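Local coordinates for protein GCN5-related N-acetyltransferase (Kribbella flavida, PDB 4MY0) that probably transfers the acetyl group of acetyl-CoA to an amine substrate, possibly an aminoglycoside, as a member of the GCN5-related N-acetyltransferase family, at residues M116-L121 / W280-L285. Residues are numbered along the deposited sequence; the frame is centred on the assembly and turned at random.
Sequences MPISAL and WMLRLL
Residues 118-121 and 280-284, the latter the C-terminal end of strand 274-284, pair as antiparallel strands deep in the chain, their axes 4.7 Å apart at closest approach with 162° between their N-to-C directions. Two pairs of reciprocal backbone bonds fix the register: Ser119 with Arg283, where Arg283 N reaches Ser119 O at 2.8 Å, and Leu121 with Met281. Leu285 N continues the series to Pro117 O (2.8 Å), but approaches from above the carbonyl plane, just beyond the ends of both strands. On its other edge strand 118-121 runs parallel to strand 78-90, which supplies Val88 and Val90 to the acetyl-CoA site of the GNAT fold. Both segments belong to GNAT-family sequence, in two separate regions of the chain. The side chain of Leu121 lies about 4 Å from that of Tyr129, an acetyl-CoA-binding residue. The opposite face is apolar: Ile118 CG2 meets Leu284 CD2 at 3.7 Å, and Ala120 CB lies obliquely to the Trp280 ring, 4.4 Å from CE3. Leu282 CD1, carried by a chi1 of 179° and a chi2 of 66°, comes within 3.4 Å of Ser119 O. Arg283 NH1 turns back to Leu284 O at 2.8 Å, in the guanidinium plane, while NE bonds Leu132 O, NH2 forms a salt bridge with Asp310, and Ser119 OG is hydrogen-bonded to Ala83 O and Tyr134 OH.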
HETATM    1  N   MSE C 116      46.199  -4.684  10.012  1.00 33.09           N
HETATM    2  CA  MSE C 116      44.961  -5.442   9.856  1.00 33.59           C
HETATM    3  C   MSE C 116      45.058  -6.369   8.637  1.00 30.11           C
HETATM    4  O   MSE C 116      45.235  -5.913   7.506  1.00 31.34           O
HETATM    5  CB  MSE C 116      43.740  -4.506   9.794  1.00 32.26           C
HETATM    6  CG  MSE C 116      43.550  -3.707  11.102  1.00 34.71           C
HETATM    7 SE   MSE C 116      42.701  -1.968  10.818  0.54 49.59          SE
HETATM    8  CE  MSE C 116      42.926  -1.206  12.608  1.00 95.86           C
ATOM      9  N   PRO C 117      44.952  -7.682   8.870  1.00 27.63           N
ATOM     10  CA  PRO C 117      45.130  -8.649   7.779  1.00 29.49           C
ATOM     11  C   PRO C 117      43.872  -8.841   6.916  1.00 28.65           C
ATOM     12  O   PRO C 117      43.950  -9.481   5.862  1.00 23.48           O
ATOM     13  CB  PRO C 117      45.467  -9.942   8.523  1.00 30.75           C
ATOM     14  CG  PRO C 117      44.697  -9.817   9.833  1.00 34.16           C
ATOM     15  CD  PRO C 117      44.775  -8.339  10.181  1.00 32.20           C
ATOM     16  N   ILE C 118      42.731  -8.300   7.341  1.00 23.38           N
ATOM     17  CA  ILE C 118      41.529  -8.388   6.526  1.00 26.53           C
ATOM     18  C   ILE C 118      40.719  -7.096   6.615  1.00 26.52           C
ATOM     19  O   ILE C 118      40.929  -6.268   7.507  1.00 24.36           O
ATOM     20  CB  ILE C 118      40.599  -9.547   6.964  1.00 29.03           C
ATOM     21  CG1 ILE C 118      40.162  -9.351   8.418  1.00 30.26           C
ATOM     22  CG2 ILE C 118      41.263 -10.918   6.754  1.00 29.60           C
ATOM     23  CD1 ILE C 118      39.158 -10.405   8.921  1.00 31.41           C
ATOM     24  N   SER C 119      39.776  -6.948   5.697  1.00 23.35           N
ATOM     25  CA  SER C 119      38.937  -5.760   5.643  1.00 23.24           C
ATOM     26  C   SER C 119      37.532  -6.155   5.191  1.00 22.02           C
ATOM     27  O   SER C 119      37.372  -7.053   4.364  1.00 21.33           O
ATOM     28  CB  SER C 119      39.554  -4.734   4.680  1.00 20.56           C
ATOM     29  OG  SER C 119      38.701  -3.622   4.502  1.00 23.37           O
ATOM     30  N   ALA C 120      36.512  -5.499   5.742  1.00 21.48           N
ATOM     31  CA  ALA C 120      35.137  -5.765   5.337  1.00 21.41           C
ATOM     32  C   ALA C 120      34.343  -4.463   5.190  1.00 20.77           C
ATOM     33  O   ALA C 120      34.721  -3.424   5.744  1.00 20.22           O
ATOM     34  CB  ALA C 120      34.437  -6.734   6.326  1.00 18.39           C
ATOM     35  N   LEU C 121      33.251  -4.532   4.432  1.00 19.27           N
ATOM     36  CA  LEU C 121      32.350  -3.399   4.243  1.00 19.07           C
ATOM     37  C   LEU C 121      31.031  -3.868   3.632  1.00 21.02           C
ATOM     38  O   LEU C 121      30.968  -4.948   3.018  1.00 19.19           O
ATOM     39  CB  LEU C 121      32.986  -2.352   3.317  1.00 17.59           C
ATOM     40  CG  LEU C 121      33.456  -2.840   1.930  1.00 20.01           C
ATOM     41  CD1 LEU C 121      32.363  -2.772   0.867  1.00 18.55           C
ATOM     42  CD2 LEU C 121      34.708  -2.066   1.466  1.00 21.26           C
ATOM     43  N   TRP C 280      27.652  -8.633   3.162  1.00 21.30           N
ATOM     44  CA  TRP C 280      28.828  -7.787   3.299  1.00 20.73           C
ATOM     45  C   TRP C 280      30.021  -8.420   2.596  1.00 21.88           C
ATOM     46  O   TRP C 280      30.062  -9.639   2.403  1.00 22.16           O
ATOM     47  CB  TRP C 280      29.138  -7.511   4.777  1.00 20.13           C
ATOM     48  CG  TRP C 280      29.044  -8.718   5.656  1.00 20.79           C
ATOM     49  CD1 TRP C 280      27.962  -9.109   6.385  1.00 20.45           C
ATOM     50  CD2 TRP C 280      30.080  -9.677   5.923  1.00 20.52           C
ATOM     51  NE1 TRP C 280      28.258 -10.258   7.088  1.00 21.90           N
ATOM     52  CE2 TRP C 280      29.557 -10.622   6.823  1.00 22.52           C
ATOM     53  CE3 TRP C 280      31.411  -9.811   5.502  1.00 18.68           C
ATOM     54  CZ2 TRP C 280      30.314 -11.715   7.300  1.00 22.01           C
ATOM     55  CZ3 TRP C 280      32.168 -10.890   5.977  1.00 20.34           C
ATOM     56  CH2 TRP C 280      31.615 -11.827   6.861  1.00 20.78           C
HETATM   57  N   MSE C 281      30.987  -7.590   2.212  1.00 20.26           N
HETATM   58  CA  MSE C 281      32.143  -8.075   1.466  1.00 19.52           C
HETATM   59  C   MSE C 281      33.378  -8.168   2.331  1.00 22.28           C
HETATM   60  O   MSE C 281      33.460  -7.509   3.365  1.00 19.96           O
HETATM   61  CB  MSE C 281      32.436  -7.176   0.277  1.00 18.40           C
HETATM   62  CG  MSE C 281      31.437  -7.353  -0.849  1.00 24.00           C
HETATM   63 SE   MSE C 281      31.956  -6.261  -2.374  0.68 28.09          SE
HETATM   64  CE  MSE C 281      30.751  -7.069  -3.677  1.00 39.18           C
ATOM     65  N   LEU C 282      34.333  -8.980   1.878  1.00 21.89           N
ATOM     66  CA  LEU C 282      35.566  -9.252   2.605  1.00 22.26           C
ATOM     67  C   LEU C 282      36.740  -9.150   1.644  1.00 22.20           C
ATOM     68  O   LEU C 282      36.605  -9.490   0.463  1.00 20.01           O
ATOM     69  CB  LEU C 282      35.519 -10.676   3.158  1.00 19.83           C
ATOM     70  CG  LEU C 282      36.743 -11.151   3.931  1.00 24.47           C
ATOM     71  CD1 LEU C 282      36.866 -10.334   5.209  1.00 28.45           C
ATOM     72  CD2 LEU C 282      36.633 -12.643   4.241  1.00 22.44           C
ATOM     73  N   ARG C 283      37.882  -8.676   2.132  1.00 19.12           N
ATOM     74  CA  ARG C 283      39.129  -8.778   1.371  1.00 22.23           C
ATOM     75  C   ARG C 283      40.289  -9.176   2.288  1.00 22.30           C
ATOM     76  O   ARG C 283      40.376  -8.683   3.413  1.00 22.17           O
ATOM     77  CB  ARG C 283      39.465  -7.449   0.688  1.00 20.48           C
ATOM     78  CG  ARG C 283      40.573  -7.578  -0.359  1.00 21.13           C
ATOM     79  CD  ARG C 283      41.325  -6.259  -0.599  1.00 22.01           C
ATOM     80  NE  ARG C 283      41.905  -6.220  -1.946  1.00 26.35           N
ATOM     81  CZ  ARG C 283      42.987  -6.903  -2.322  1.00 30.15           C
ATOM     82  NH1 ARG C 283      43.624  -7.689  -1.458  1.00 28.49           N
ATOM     83  NH2 ARG C 283      43.433  -6.809  -3.571  1.00 28.68           N
ATOM     84  N   LEU C 284      41.172 -10.062   1.827  1.00 21.58           N
ATOM     85  CA  LEU C 284      42.405 -10.328   2.573  1.00 23.42           C
ATOM     86  C   LEU C 284      43.490  -9.302   2.193  1.00 23.65           C
ATOM     87  O   LEU C 284      43.752  -9.073   1.007  1.00 23.90           O
ATOM     88  CB  LEU C 284      42.928 -11.749   2.331  1.00 21.97           C
ATOM     89  CG  LEU C 284      42.090 -12.998   2.629  1.00 29.68           C
ATOM     90  CD1 LEU C 284      42.968 -14.097   3.195  1.00 26.97           C
ATOM     91  CD2 LEU C 284      40.875 -12.752   3.521  1.00 25.52           C
ATOM     92  N   LEU C 285      44.107  -8.682   3.193  1.00 21.38           N
ATOM     93  CA  LEU C 285      45.202  -7.736   2.956  1.00 26.39           C
ATOM     94  C   LEU C 285      46.583  -8.348   3.211  1.00 30.00           C
ATOM     95  O   LEU C 285      47.579  -7.925   2.611  1.00 33.55           O
ATOM     96  CB  LEU C 285      45.046  -6.502   3.844  1.00 28.44           C
ATOM     97  CG  LEU C 285      43.698  -5.795   3.834  1.00 30.95           C
ATOM     98  CD1 LEU C 285      43.734  -4.604   4.771  1.00 28.99           C
ATOM     99  CD2 LEU C 285      43.363  -5.369   2.421  1.00 31.83           C
TER